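Local coordinates for protein acetyltransferase (Sinorhizobium meliloti, PDB 4JXR) that probably transfers the acetyl group of acetyl-CoA to an acceptor, possibly phosphinothricin, as a member of the GNAT superfamily, at residues 67-72 against 88-93; 6-11 against 55-60; 115-120 against 177-182; 138-143 against 162-167. One frame throughout, in Å; residues are numbered along the deposited sequence. Where two conformers were deposited one is given.

Contact 1. Residues 67-72 against 88-93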
loop_
_atom_site.group_PDB
_atom_site.type_symbol
_atom_site.label_atom_id
_atom_site.label_comp_id
_atom_site.label_asym_id
_atom_site.label_seq_id
_atom_site.Cartn_x
_atom_site.Cartn_y
_atom_site.Cartn_z
ATOM N N ILE A 67 -10.986 19.578 -16.287
ATOM C CA ILE A 67 -11.404 20.039 -14.964
ATOM C C ILE A 67 -11.338 18.963 -13.888
ATOM O O ILE A 67 -11.602 19.227 -12.740
ATOM C CB ILE A 67 -12.803 20.699 -15.019
ATOM C CG1 ILE A 67 -13.843 19.731 -15.553
ATOM C CG2 ILE A 67 -12.723 21.980 -15.877
ATOM C CD1 ILE A 67 -15.253 20.214 -15.463
ATOM N N GLY A 68 -10.975 17.738 -14.269
ATOM C CA GLY A 68 -10.767 16.663 -13.330
ATOM C C GLY A 68 -10.099 15.526 -14.047
ATOM O O GLY A 68 -10.065 15.490 -15.265
ATOM N N TYR A 69 -9.583 14.553 -13.263
ATOM C CA TYR A 69 -8.966 13.377 -13.882
ATOM C C TYR A 69 -9.084 12.217 -12.916
ATOM O O TYR A 69 -9.344 12.391 -11.723
ATOM C CB TYR A 69 -7.519 13.637 -14.301
ATOM C CG TYR A 69 -6.533 13.754 -13.163
ATOM C CD1 TYR A 69 -6.298 14.982 -12.521
ATOM C CD2 TYR A 69 -5.820 12.686 -12.718
ATOM C CE1 TYR A 69 -5.419 15.084 -11.502
ATOM C CE2 TYR A 69 -4.946 12.783 -11.692
ATOM C CZ TYR A 69 -4.708 13.985 -11.072
ATOM O OH TYR A 69 -3.833 14.140 -10.031
ATOM N N ALA A 70 -8.873 11.030 -13.455
ATOM C CA ALA A 70 -8.924 9.822 -12.642
ATOM C C ALA A 70 -8.120 8.738 -13.323
ATOM O O ALA A 70 -8.022 8.704 -14.551
ATOM C CB ALA A 70 -10.350 9.353 -12.460
ATOM N N TYR A 71 -7.610 7.824 -12.524
ATOM C CA TYR A 71 -6.944 6.664 -13.083
ATOM C C TYR A 71 -7.077 5.494 -12.156
ATOM O O TYR A 71 -7.341 5.652 -10.958
ATOM C CB TYR A 71 -5.456 6.943 -13.415
ATOM C CG TYR A 71 -4.621 7.351 -12.242
ATOM C CD1 TYR A 71 -4.049 6.425 -11.380
ATOM C CD2 TYR A 71 -4.301 8.675 -12.025
ATOM C CE1 TYR A 71 -3.291 6.827 -10.302
ATOM C CE2 TYR A 71 -3.519 9.054 -10.955
ATOM C CZ TYR A 71 -3.018 8.126 -10.105
ATOM O OH TYR A 71 -2.215 8.524 -9.066
ATOM N N ALA A 72 -6.885 4.303 -12.703
ATOM C CA ALA A 72 -6.652 3.116 -11.930
ATOM C C ALA A 72 -5.194 2.761 -11.991
ATOM O O ALA A 72 -4.514 3.043 -12.989
ATOM C CB ALA A 72 -7.491 1.947 -12.450
ATOM N N SER A 88 -7.938 6.430 -8.217
ATOM C CA SER A 88 -7.563 7.774 -7.803
ATOM C C SER A 88 -8.372 8.752 -8.608
ATOM O O SER A 88 -8.487 8.632 -9.819
ATOM C CB SER A 88 -6.097 8.024 -8.097
ATOM O OG SER A 88 -5.251 7.191 -7.294
ATOM N N ILE A 89 -8.999 9.729 -7.951
ATOM C CA ILE A 89 -9.881 10.708 -8.570
ATOM C C ILE A 89 -9.557 12.072 -8.018
ATOM O O ILE A 89 -9.548 12.255 -6.810
ATOM C CB ILE A 89 -11.345 10.398 -8.281
ATOM C CG1 ILE A 89 -11.736 8.995 -8.673
ATOM C CG2 ILE A 89 -12.256 11.426 -8.975
ATOM C CD1 ILE A 89 -13.082 8.645 -8.150
ATOM N N TYR A 90 -9.361 13.061 -8.897
ATOM C CA TYR A 90 -9.074 14.448 -8.491
ATOM C C TYR A 90 -9.901 15.396 -9.323
ATOM O O TYR A 90 -9.794 15.439 -10.529
ATOM C CB TYR A 90 -7.592 14.768 -8.633
ATOM C CG TYR A 90 -6.760 13.946 -7.672
ATOM C CD1 TYR A 90 -6.548 14.383 -6.397
ATOM C CD2 TYR A 90 -6.187 12.750 -8.044
ATOM C CE1 TYR A 90 -5.849 13.613 -5.487
ATOM C CE2 TYR A 90 -5.487 11.966 -7.112
ATOM C CZ TYR A 90 -5.365 12.415 -5.843
ATOM O OH TYR A 90 -4.665 11.649 -4.929
ATOM N N LEU A 91 -10.724 16.191 -8.653
ATOM C CA LEU A 91 -11.548 17.214 -9.275
ATOM C C LEU A 91 -11.052 18.584 -8.900
ATOM O O LEU A 91 -10.800 18.851 -7.731
ATOM C CB LEU A 91 -12.970 17.098 -8.738
ATOM C CG LEU A 91 -13.686 15.828 -9.059
ATOM C CD1 LEU A 91 -15.068 15.799 -8.432
ATOM C CD2 LEU A 91 -13.773 15.587 -10.537
ATOM N N SER A 92 -10.985 19.482 -9.855
ATOM C CA SER A 92 -10.780 20.900 -9.558
ATOM C C SER A 92 -11.969 21.393 -8.749
ATOM O O SER A 92 -13.091 20.862 -8.837
ATOM C CB SER A 92 -10.649 21.692 -10.823
ATOM O OG SER A 92 -11.809 21.723 -11.557
ATOM N N PRO A 93 -11.766 22.466 -7.953
ATOM C CA PRO A 93 -12.883 22.976 -7.149
ATOM C C PRO A 93 -14.129 23.235 -7.974
ATOM O O PRO A 93 -15.238 22.910 -7.502
ATOM C CB PRO A 93 -12.308 24.250 -6.559
ATOM C CG PRO A 93 -10.857 23.886 -6.344
ATOM C CD PRO A 93 -10.501 23.128 -7.597
HETATM O O HOH W 1 -3.435 9.339 -5.925
#
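Tyr69 and Tyr90 lie opposite each other on antiparallel neighbouring strands, and their side chains run side by side in the same direction. The ring planes are 28° apart. The rings are slid apart with little overlap, their centroids 5.4 Å from each other. The phenol end of Tyr69 does most of the touching. Its OH lies 3.4 Å from CD2 of Tyr90, and its CE1 lies 3.6 Å from CB of Tyr90. Tyr69 CG sits between backbone N and carbonyl carbon (chi1 72°), which leans the ring toward Tyr90. Tyr71 has the same turn (chi1 60°) and offers a ring face to Ser88, whose CB is 3.9 Å from the ring centroid in a CH-pi contact. A water in the plane of the Tyr90 ring bonds to Tyr90 OH and more weakly to Tyr71 OH. Helix 14-27 packs on this tyrosine side.

On the other face, Ala70 CB meets Ile89 CG1 at 4.0 Å. Four backbone hydrogen bonds tie Tyr69 to Tyr90 and Tyr71 to Ser88. Beyond them, Ile67 O is gripped twice by Ser92: OG donates at 2.8 Å to a lone pair in the carbonyl plane, and N donates at 3.0 Å from a tilted position. Ile67 and Gly68 share the single partner Ala59 on the next strand, forming a classic beta bulge.

Ile89 and Leu91 form non-hydrogen-bonded pairs with Ala70 and Gly68. Their own backbone N and O therefore point away from residues 67-72. This is consistent with their role in binding acetyl-CoA, which GNAT enzymes hold partly through the backbone of this strand.

Contact 2. Residues 6-11 against 55-60; sequences LRDAVA and PYVVAL
Backbone hydrogen bonds join Arg7 and Val58 in both directions, with Arg7 N to Val58 O at 3.1 Å and Val58 N to Arg7 O at 2.8 Å. A third runs from Ala9 N to Tyr56 O, just past the end of the strand. The pairing is antiparallel, but the two strand axes are twisted to 146°.

Apolar contacts fall on both faces. Leu6 CD2 meets Ala59 CB at 3.7 Å. On the other face, Ala9 CB rests 3.6 Å from CD1 of Tyr56 and also touches Val58 CG1. The Arg7 chain, extended from CG to NE, runs alongside Val58 and crosses Leu60 at about a right angle. A face of its guanidinium lies over Val58 CG2, which is 3.6 Å from NH1.

Polar groups are held at the margins. Arg7 NH1 donates to Asp8 O at 3.0 Å and forms a salt bridge with Asp13. Asp8 OD1 forms a salt bridge with Arg111, while a water accepts from Tyr56 N and probably donates to Asp8 OD2.

Strand 5-8 is the outermost of this chain's sheet here, and strand 56-60 lies between it and strand 66-74. Helix 100-115 packs against Leu6, Val57 and Ala59. Helix 39-51 covers Ala9 and Tyr56 on the other face.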
loop_
_atom_site.group_PDB
_atom_site.type_symbol
_atom_site.label_atom_id
_atom_site.label_comp_id
_atom_site.label_asym_id
_atom_site.label_seq_id
_atom_site.Cartn_x
_atom_site.Cartn_y
_atom_site.Cartn_z
ATOM N N LEU A 6 -16.182 12.874 -20.719
ATOM C CA LEU A 6 -14.955 12.220 -20.375
ATOM C C LEU A 6 -14.233 11.783 -21.618
ATOM O O LEU A 6 -14.861 11.487 -22.660
ATOM C CB LEU A 6 -15.223 10.946 -19.529
ATOM C CG LEU A 6 -16.073 11.086 -18.295
ATOM C CD1 LEU A 6 -16.061 9.783 -17.529
ATOM C CD2 LEU A 6 -15.672 12.232 -17.413
ATOM N N ARG A 7 -12.914 11.659 -21.554
ATOM C CA ARG A 7 -12.144 11.008 -22.570
ATOM C C ARG A 7 -10.820 10.547 -21.944
ATOM O O ARG A 7 -10.451 10.998 -20.852
ATOM C CB ARG A 7 -11.889 11.929 -23.797
ATOM C CG ARG A 7 -11.110 13.192 -23.448
ATOM C CD ARG A 7 -10.509 13.836 -24.680
ATOM N NE ARG A 7 -9.901 15.132 -24.431
ATOM C CZ ARG A 7 -8.751 15.317 -23.780
ATOM N NH1 ARG A 7 -7.969 14.295 -23.433
ATOM N NH2 ARG A 7 -8.318 16.539 -23.538
ATOM N N ASP A 8 -10.076 9.718 -22.655
ATOM C CA ASP A 8 -8.817 9.314 -22.157
ATOM C C ASP A 8 -7.839 10.465 -22.118
ATOM O O ASP A 8 -7.832 11.345 -23.019
ATOM C CB ASP A 8 -8.236 8.137 -22.948
ATOM C CG ASP A 8 -8.831 6.811 -22.489
ATOM O OD1 ASP A 8 -9.949 6.816 -21.984
ATOM O OD2 ASP A 8 -8.133 5.796 -22.621
ATOM N N ALA A 9 -6.978 10.487 -21.121
ATOM C CA ALA A 9 -5.948 11.490 -21.019
ATOM C C ALA A 9 -4.885 11.288 -22.078
ATOM O O ALA A 9 -4.538 10.164 -22.422
ATOM C CB ALA A 9 -5.299 11.377 -19.636
ATOM N N VAL A 10 -4.288 12.393 -22.517
ATOM C CA VAL A 10 -3.159 12.385 -23.435
ATOM C C VAL A 10 -2.095 13.268 -22.852
ATOM O O VAL A 10 -2.319 14.085 -21.931
ATOM C CB VAL A 10 -3.579 12.829 -24.875
ATOM C CG1 VAL A 10 -4.557 11.814 -25.456
ATOM C CG2 VAL A 10 -4.130 14.210 -24.872
ATOM N N ALA A 11 -0.906 13.239 -23.470
ATOM C CA ALA A 11 0.197 14.054 -22.982
ATOM C C ALA A 11 -0.117 15.516 -22.864
ATOM O O ALA A 11 0.327 16.196 -21.951
ATOM C CB ALA A 11 1.452 13.824 -23.832
ATOM N N PRO A 55 -6.314 2.421 -17.236
ATOM C CA PRO A 55 -7.023 3.569 -17.794
ATOM C C PRO A 55 -6.677 4.842 -17.028
ATOM O O PRO A 55 -6.592 4.855 -15.796
ATOM C CB PRO A 55 -8.490 3.206 -17.625
ATOM C CG PRO A 55 -8.491 2.306 -16.386
ATOM C CD PRO A 55 -7.227 1.522 -16.529
ATOM N N TYR A 56 -6.570 5.930 -17.772
ATOM C CA TYR A 56 -6.254 7.259 -17.228
ATOM C C TYR A 56 -7.107 8.236 -18.026
ATOM O O TYR A 56 -6.951 8.324 -19.269
ATOM C CB TYR A 56 -4.750 7.516 -17.368
ATOM C CG TYR A 56 -4.165 8.620 -16.517
ATOM C CD1 TYR A 56 -4.767 9.877 -16.406
ATOM C CD2 TYR A 56 -2.989 8.444 -15.823
ATOM C CE1 TYR A 56 -4.179 10.886 -15.648
ATOM C CE2 TYR A 56 -2.394 9.428 -15.083
ATOM C CZ TYR A 56 -2.998 10.683 -15.027
ATOM O OH TYR A 56 -2.440 11.739 -14.308
ATOM N N VAL A 57 -8.050 8.898 -17.374
ATOM C CA VAL A 57 -9.085 9.660 -18.021
ATOM C C VAL A 57 -9.208 11.069 -17.462
ATOM O O VAL A 57 -8.765 11.353 -16.340
ATOM C CB VAL A 57 -10.446 8.900 -17.952
ATOM C CG1 VAL A 57 -10.338 7.471 -18.534
ATOM C CG2 VAL A 57 -10.959 8.815 -16.562
ATOM N N VAL A 58 -9.759 11.941 -18.275
ATOM C CA VAL A 58 -10.045 13.304 -17.872
ATOM C C VAL A 58 -11.530 13.606 -18.061
ATOM O O VAL A 58 -12.208 13.014 -18.903
ATOM C CB VAL A 58 -9.204 14.338 -18.643
ATOM C CG1 VAL A 58 -7.729 14.211 -18.279
ATOM C CG2 VAL A 58 -9.387 14.215 -20.157
ATOM N N ALA A 59 -11.982 14.562 -17.263
ATOM C CA ALA A 59 -13.300 15.195 -17.406
ATOM C C ALA A 59 -13.089 16.614 -17.937
ATOM O O ALA A 59 -12.167 17.308 -17.512
ATOM C CB ALA A 59 -14.033 15.270 -16.075
ATOM N N LEU A 60 -13.952 16.992 -18.856
ATOM C CA LEU A 60 -13.850 18.270 -19.552
ATOM C C LEU A 60 -15.038 19.147 -19.267
ATOM O O LEU A 60 -16.161 18.688 -19.101
ATOM C CB LEU A 60 -13.881 18.030 -21.063
ATOM C CG LEU A 60 -12.874 17.024 -21.618
ATOM C CD1 LEU A 60 -13.008 16.920 -23.143
ATOM C CD2 LEU A 60 -11.429 17.307 -21.198
HETATM O O HOH W 2 -6.093 5.565 -20.694
HETATM O O HOH W 3 -4.348 7.633 -21.296
#

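Contact 3. Residues 115-120 against 177-182; sequences LGFRQM and GVYPDT
This is an apolar contact between the turn that links helix 100-115 to strand 119-125 and a loop near the C-terminus. No hydrogen bond crosses it. Phe117, Tyr179 and Pro180 carry it.

Pro180 meets the Phe117 ring from above. Its CG stands 4.0 Å from the ring centroid, a CH-pi contact over the face, and its CB comes within 3.4 Å of Phe117 CE1. The same CB lies over a face of the Tyr179 ring, offset toward the rim, so the proline sits in the corner between the two rings. Phe117 and Tyr179 themselves meet obliquely, with ring planes at 84°. Tyr179 OH comes to the edge of the Phe117 ring, 3.4 Å from CZ. The Tyr179 hydroxyl is hydrogen-bonded to Asn52 O. Tyr179 CG is anti to the backbone N (chi1 -174°), which carries the ring across to Phe117 and Leu115. Pro180 CD packs 3.5 Å from Leu115 O and also touches Gly116 O.

The loop is braced from within. Asp181 N donates to Val178 O at 2.9 Å, and Asp181 OD2 receives Gly177 N at 2.8 Å. Asp181 OD1 forms a salt bridge with Arg82.

Two recognised motifs meet here. Gly116, with positive phi, ends its helix in a Schellman motif. Residues 178-181, with a cis peptide before Pro180, make a type VIa beta turn with the tyrosine ring packed on the proline.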
loop_
_atom_site.group_PDB
_atom_site.type_symbol
_atom_site.label_atom_id
_atom_site.label_comp_id
_atom_site.label_asym_id
_atom_site.label_seq_id
_atom_site.Cartn_x
_atom_site.Cartn_y
_atom_site.Cartn_z
ATOM N N LEU A 115 -11.433 -4.733 -18.819
ATOM C CA LEU A 115 -10.049 -5.155 -18.942
ATOM C C LEU A 115 -9.761 -6.471 -18.258
ATOM O O LEU A 115 -8.752 -7.089 -18.615
ATOM C CB LEU A 115 -9.124 -4.058 -18.426
ATOM C CG LEU A 115 -8.977 -2.844 -19.324
ATOM C CD1 LEU A 115 -8.302 -1.689 -18.559
ATOM C CD2 LEU A 115 -8.248 -3.156 -20.580
ATOM N N GLY A 116 -10.564 -6.892 -17.296
ATOM C CA GLY A 116 -10.419 -8.171 -16.651
ATOM C C GLY A 116 -9.908 -8.149 -15.233
ATOM O O GLY A 116 -9.598 -9.193 -14.678
ATOM N N PHE A 117 -9.807 -6.978 -14.598
ATOM C CA PHE A 117 -9.545 -6.922 -13.171
ATOM C C PHE A 117 -10.736 -7.471 -12.393
ATOM O O PHE A 117 -11.853 -7.507 -12.908
ATOM C CB PHE A 117 -9.184 -5.496 -12.752
ATOM C CG PHE A 117 -7.962 -4.954 -13.470
ATOM C CD1 PHE A 117 -6.703 -5.364 -13.075
ATOM C CD2 PHE A 117 -8.056 -4.116 -14.535
ATOM C CE1 PHE A 117 -5.586 -4.931 -13.737
ATOM C CE2 PHE A 117 -6.963 -3.659 -15.179
ATOM C CZ PHE A 117 -5.702 -4.073 -14.805
ATOM N N ARG A 118 -10.481 -7.871 -11.157
ATOM C CA ARG A 118 -11.499 -8.577 -10.351
ATOM C C ARG A 118 -11.885 -7.872 -9.041
ATOM O O ARG A 118 -12.890 -8.210 -8.492
ATOM C CB ARG A 118 -11.051 -10.010 -10.057
ATOM C CG ARG A 118 -10.902 -10.876 -11.318
ATOM C CD ARG A 118 -12.217 -11.022 -12.089
ATOM N NE ARG A 118 -12.102 -12.092 -13.102
ATOM C CZ ARG A 118 -12.237 -13.379 -12.805
ATOM N NH1 ARG A 118 -12.526 -13.799 -11.601
ATOM N NH2 ARG A 118 -12.061 -14.261 -13.776
ATOM N N GLN A 119 -11.062 -6.905 -8.562
ATOM C CA GLN A 119 -11.390 -6.171 -7.350
ATOM C C GLN A 119 -10.848 -4.765 -7.513
ATOM O O GLN A 119 -9.797 -4.578 -8.122
ATOM C CB GLN A 119 -10.757 -6.794 -6.104
ATOM C CG GLN A 119 -11.145 -8.257 -5.841
ATOM C CD GLN A 119 -12.566 -8.450 -5.390
ATOM O OE1 GLN A 119 -13.210 -7.588 -4.800
ATOM N NE2 GLN A 119 -13.092 -9.691 -5.635
HETATM N N MSE A 120 -11.565 -3.799 -6.926
HETATM C CA MSE A 120 -11.092 -2.420 -6.876
HETATM C C MSE A 120 -11.112 -1.951 -5.421
HETATM O O MSE A 120 -12.102 -2.143 -4.705
HETATM C CB MSE A 120 -11.957 -1.514 -7.741
HETATM C CG MSE A 120 -11.400 -0.077 -7.870
HETATM SE SE MSE A 120 -12.325 0.997 -9.160
HETATM C CE MSE A 120 -11.570 0.297 -10.733
ATOM N N GLY A 177 -2.808 -16.131 -19.080
ATOM C CA GLY A 177 -2.108 -15.624 -20.232
ATOM C C GLY A 177 -2.756 -14.500 -20.986
ATOM O O GLY A 177 -2.277 -14.128 -22.038
ATOM N N VAL A 178 -3.825 -13.939 -20.439
ATOM C CA VAL A 178 -4.422 -12.765 -21.044
ATOM C C VAL A 178 -4.477 -11.685 -19.977
ATOM O O VAL A 178 -4.658 -11.963 -18.766
ATOM C CB VAL A 178 -5.835 -12.938 -21.625
ATOM C CG1 VAL A 178 -5.932 -14.130 -22.578
ATOM C CG2 VAL A 178 -6.864 -13.176 -20.594
ATOM N N TYR A 179 -4.251 -10.455 -20.423
ATOM C CA TYR A 179 -4.244 -9.307 -19.522
ATOM C C TYR A 179 -5.491 -9.354 -18.658
ATOM O O TYR A 179 -6.545 -9.593 -19.179
ATOM C CB TYR A 179 -4.213 -8.021 -20.370
ATOM C CG TYR A 179 -4.046 -6.730 -19.555
ATOM C CD1 TYR A 179 -2.798 -6.254 -19.285
ATOM C CD2 TYR A 179 -5.133 -6.019 -19.084
ATOM C CE1 TYR A 179 -2.599 -5.075 -18.558
ATOM C CE2 TYR A 179 -4.958 -4.872 -18.331
ATOM C CZ TYR A 179 -3.696 -4.375 -18.088
ATOM O OH TYR A 179 -3.570 -3.222 -17.359
ATOM N N PRO A 180 -5.377 -9.062 -17.332
ATOM C CA PRO A 180 -4.180 -8.573 -16.605
ATOM C C PRO A 180 -3.355 -9.681 -15.966
ATOM O O PRO A 180 -2.465 -9.393 -15.158
ATOM C CB PRO A 180 -4.804 -7.632 -15.561
ATOM C CG PRO A 180 -6.087 -8.348 -15.222
ATOM C CD PRO A 180 -6.586 -8.905 -16.535
ATOM N N ASP A 181 -3.588 -10.953 -16.321
ATOM C CA ASP A 181 -2.753 -12.036 -15.802
ATOM C C ASP A 181 -1.304 -11.850 -16.175
ATOM O O ASP A 181 -0.421 -12.399 -15.500
ATOM C CB ASP A 181 -3.238 -13.382 -16.367
ATOM C CG ASP A 181 -2.571 -14.537 -15.718
ATOM O OD1 ASP A 181 -2.579 -14.644 -14.485
ATOM O OD2 ASP A 181 -2.026 -15.411 -16.454
ATOM N N THR A 182 -1.054 -11.134 -17.251
ATOM C CA THR A 182 0.273 -10.883 -17.762
ATOM C C THR A 182 1.061 -9.789 -17.029
ATOM O O THR A 182 2.225 -9.570 -17.327
ATOM C CB THR A 182 0.182 -10.516 -19.236
ATOM O OG1 THR A 182 -0.773 -9.462 -19.348
ATOM C CG2 THR A 182 -0.312 -11.687 -20.050
#

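Contact 4. Residues 138-143 against 162-167; sequences LGFELQ and MQRPLG
Arg164 leaves its strand with CG anti to the backbone N (chi1 -171°) and stays extended to NE, crossing Phe140 at about a right angle. Phe140 CG turns beside its own backbone N (chi1 -71°), which sets a ring face under Arg164 CB. That carbon lies 3.8 Å from the ring centroid, almost straight above it, in a CH-pi contact. Farther out, Arg164 NE donates to Leu138 O at 2.9 Å, with the oxygen in the guanidinium plane. A water joins the same oxygen to NH2, and NH1 donates to Pro165 O. In the conformer given, three polar links hold the guanidinium.

Met162, a selenomethionine, bends at its last torsion. Its CE reaches Phe140 CB at 4.0 Å, and its CG meets Leu142 CD1 at the same distance.

Glu141 and Gln163 exchange two backbone hydrogen bonds. Glu141 O also takes Gln143 NE2 at 3.2 Å; this amide and Gln163 N come from opposite faces of the carbonyl. Gln143 CG packs 3.8 Å from Gln163 CB. Gln163 NE2 bonds to Gln119 and to Lys147 O of the second subunit.

Gly139 closes helix 129-137 in a Schellman motif. The chain then enters the antiparallel hairpin of strands 141-152 and 155-165. It ends the sheet on this side, as the last two strands do in GNAT folds.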
loop_
_atom_site.group_PDB
_atom_site.type_symbol
_atom_site.label_atom_id
_atom_site.label_comp_id
_atom_site.label_asym_id
_atom_site.label_seq_id
_atom_site.Cartn_x
_atom_site.Cartn_y
_atom_site.Cartn_z
ATOM N N LEU A 138 -21.222 3.961 -5.806
ATOM C CA LEU A 138 -20.738 3.116 -6.889
ATOM C C LEU A 138 -20.558 1.683 -6.428
ATOM O O LEU A 138 -19.962 0.893 -7.148
ATOM C CB LEU A 138 -19.433 3.683 -7.498
ATOM C CG LEU A 138 -19.524 4.570 -8.729
ATOM C CD1 LEU A 138 -19.995 3.756 -9.911
ATOM C CD2 LEU A 138 -20.493 5.687 -8.465
ATOM N N GLY A 139 -21.102 1.300 -5.279
ATOM C CA GLY A 139 -21.074 -0.068 -4.850
ATOM C C GLY A 139 -19.893 -0.477 -4.029
ATOM O O GLY A 139 -19.765 -1.660 -3.683
ATOM N N PHE A 140 -19.011 0.427 -3.658
ATOM C CA PHE A 140 -17.945 0.111 -2.727
ATOM C C PHE A 140 -18.508 -0.047 -1.327
ATOM O O PHE A 140 -19.465 0.648 -0.963
ATOM C CB PHE A 140 -16.871 1.181 -2.706
ATOM C CG PHE A 140 -15.993 1.277 -3.930
ATOM C CD1 PHE A 140 -16.478 1.770 -5.127
ATOM C CD2 PHE A 140 -14.662 0.931 -3.861
ATOM C CE1 PHE A 140 -15.650 1.864 -6.227
ATOM C CE2 PHE A 140 -13.819 1.086 -4.956
ATOM C CZ PHE A 140 -14.318 1.530 -6.135
ATOM N N GLU A 141 -17.913 -0.920 -0.552
ATOM C CA GLU A 141 -18.233 -1.066 0.861
ATOM C C GLU A 141 -17.012 -0.760 1.692
ATOM O O GLU A 141 -15.892 -1.098 1.336
ATOM C CB GLU A 141 -18.679 -2.500 1.130
ATOM C CG GLU A 141 -19.968 -2.819 0.369
ATOM C CD GLU A 141 -20.607 -4.151 0.650
ATOM O OE1 GLU A 141 -20.095 -4.969 1.451
ATOM O OE2 GLU A 141 -21.651 -4.359 0.002
ATOM N N LEU A 142 -17.235 -0.107 2.825
ATOM C CA LEU A 142 -16.193 0.192 3.769
ATOM C C LEU A 142 -15.641 -1.085 4.379
ATOM O O LEU A 142 -16.387 -1.901 4.894
ATOM C CB LEU A 142 -16.754 1.156 4.843
ATOM C CG LEU A 142 -15.764 1.690 5.865
ATOM C CD1 LEU A 142 -14.698 2.548 5.241
ATOM C CD2 LEU A 142 -16.521 2.473 6.923
ATOM N N GLN A 143 -14.346 -1.274 4.292
ATOM C CA GLN A 143 -13.676 -2.407 4.827
ATOM C C GLN A 143 -12.940 -2.137 6.100
ATOM O O GLN A 143 -12.718 -3.074 6.890
ATOM C CB GLN A 143 -12.712 -2.991 3.819
ATOM C CG GLN A 143 -13.320 -3.402 2.513
ATOM C CD GLN A 143 -14.422 -4.393 2.701
ATOM O OE1 GLN A 143 -14.236 -5.405 3.419
ATOM N NE2 GLN A 143 -15.532 -4.191 2.045
HETATM N N MSE A 162 -11.917 1.009 1.197
HETATM C CA MSE A 162 -13.186 0.513 0.660
HETATM C C MSE A 162 -12.894 -0.419 -0.492
HETATM O O MSE A 162 -11.830 -0.347 -1.111
HETATM C CB MSE A 162 -14.061 1.642 0.179
HETATM C CG MSE A 162 -14.265 2.718 1.267
HETATM SE SE MSE A 162 -15.532 4.062 0.714
HETATM C CE MSE A 162 -17.156 3.058 0.868
ATOM N N GLN A 163 -13.855 -1.264 -0.833
ATOM C CA GLN A 163 -13.619 -2.275 -1.879
ATOM C C GLN A 163 -14.920 -2.551 -2.621
ATOM O O GLN A 163 -15.982 -2.572 -2.020
ATOM C CB GLN A 163 -13.069 -3.554 -1.284
ATOM C CG GLN A 163 -12.600 -4.574 -2.282
ATOM C CD GLN A 163 -11.910 -5.738 -1.621
ATOM O OE1 GLN A 163 -11.418 -5.635 -0.506
ATOM N NE2 GLN A 163 -11.865 -6.830 -2.334
ATOM N N ARG A 164 -14.801 -2.865 -3.901
ATOM C CA ARG A 164 -15.881 -3.266 -4.804
ATOM C C ARG A 164 -15.323 -4.492 -5.601
ATOM O O ARG A 164 -14.265 -4.338 -6.193
ATOM C CB ARG A 164 -16.234 -2.108 -5.770
ATOM C CG ARG A 164 -17.503 -2.385 -6.581
ATOM C CD ARG A 164 -17.604 -1.399 -7.752
ATOM N NE ARG A 164 -18.843 -1.453 -8.505
ATOM C CZ ARG A 164 -19.121 -2.259 -9.521
ATOM N NH1 ARG A 164 -18.326 -3.277 -9.843
ATOM N NH2 ARG A 164 -20.220 -2.024 -10.220
ATOM N N PRO A 165 -16.069 -5.599 -5.791
ATOM C CA PRO A 165 -15.673 -6.588 -6.787
ATOM C C PRO A 165 -15.887 -5.995 -8.171
ATOM O O PRO A 165 -16.728 -5.121 -8.364
ATOM C CB PRO A 165 -16.616 -7.753 -6.524
ATOM C CG PRO A 165 -17.848 -7.099 -5.985
ATOM C CD PRO A 165 -17.336 -5.955 -5.140
ATOM N N LEU A 166 -15.165 -6.536 -9.119
ATOM C CA LEU A 166 -15.314 -6.199 -10.517
ATOM C C LEU A 166 -15.620 -7.482 -11.296
ATOM O O LEU A 166 -14.930 -8.487 -11.118
ATOM C CB LEU A 166 -14.034 -5.584 -11.103
ATOM C CG LEU A 166 -13.543 -4.299 -10.440
ATOM C CD1 LEU A 166 -12.178 -3.966 -10.975
ATOM C CD2 LEU A 166 -14.503 -3.142 -10.648
ATOM N N GLY A 167 -16.568 -7.405 -12.201
ATOM C CA GLY A 167 -16.869 -8.520 -13.032
ATOM C C GLY A 167 -17.219 -9.770 -12.248
ATOM O O GLY A 167 -18.006 -9.739 -11.330
HETATM O O HOH W 4 -21.455 0.556 -9.815
#

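How the contacts relate
All four contacts reach one mixed sheet. Contacts 1 and 2, with centres 9 Å apart, are joined through the neighbouring strands 66-74 and 56-60, with Val57 N 2.8 Å from Ala70 O, a probable hydrogen bond. Contacts 3 and 4 meet where strand 119-125 pairs with strand 155-165, with Met120 N 2.8 Å from Arg164 O. Contact 4 is nested inside the loop that contact 3 closes, and both touch the second subunit. Contacts 2 and 4 lie on opposite sides of the chain's centre. Contact 1 holds Ile89 and Leu91, which bind acetyl-CoA, though none is bound to this chain here. The Phe140 side chain of contact 4 is about 7 Å from that of Ile89, while contact 3 is remote from the site.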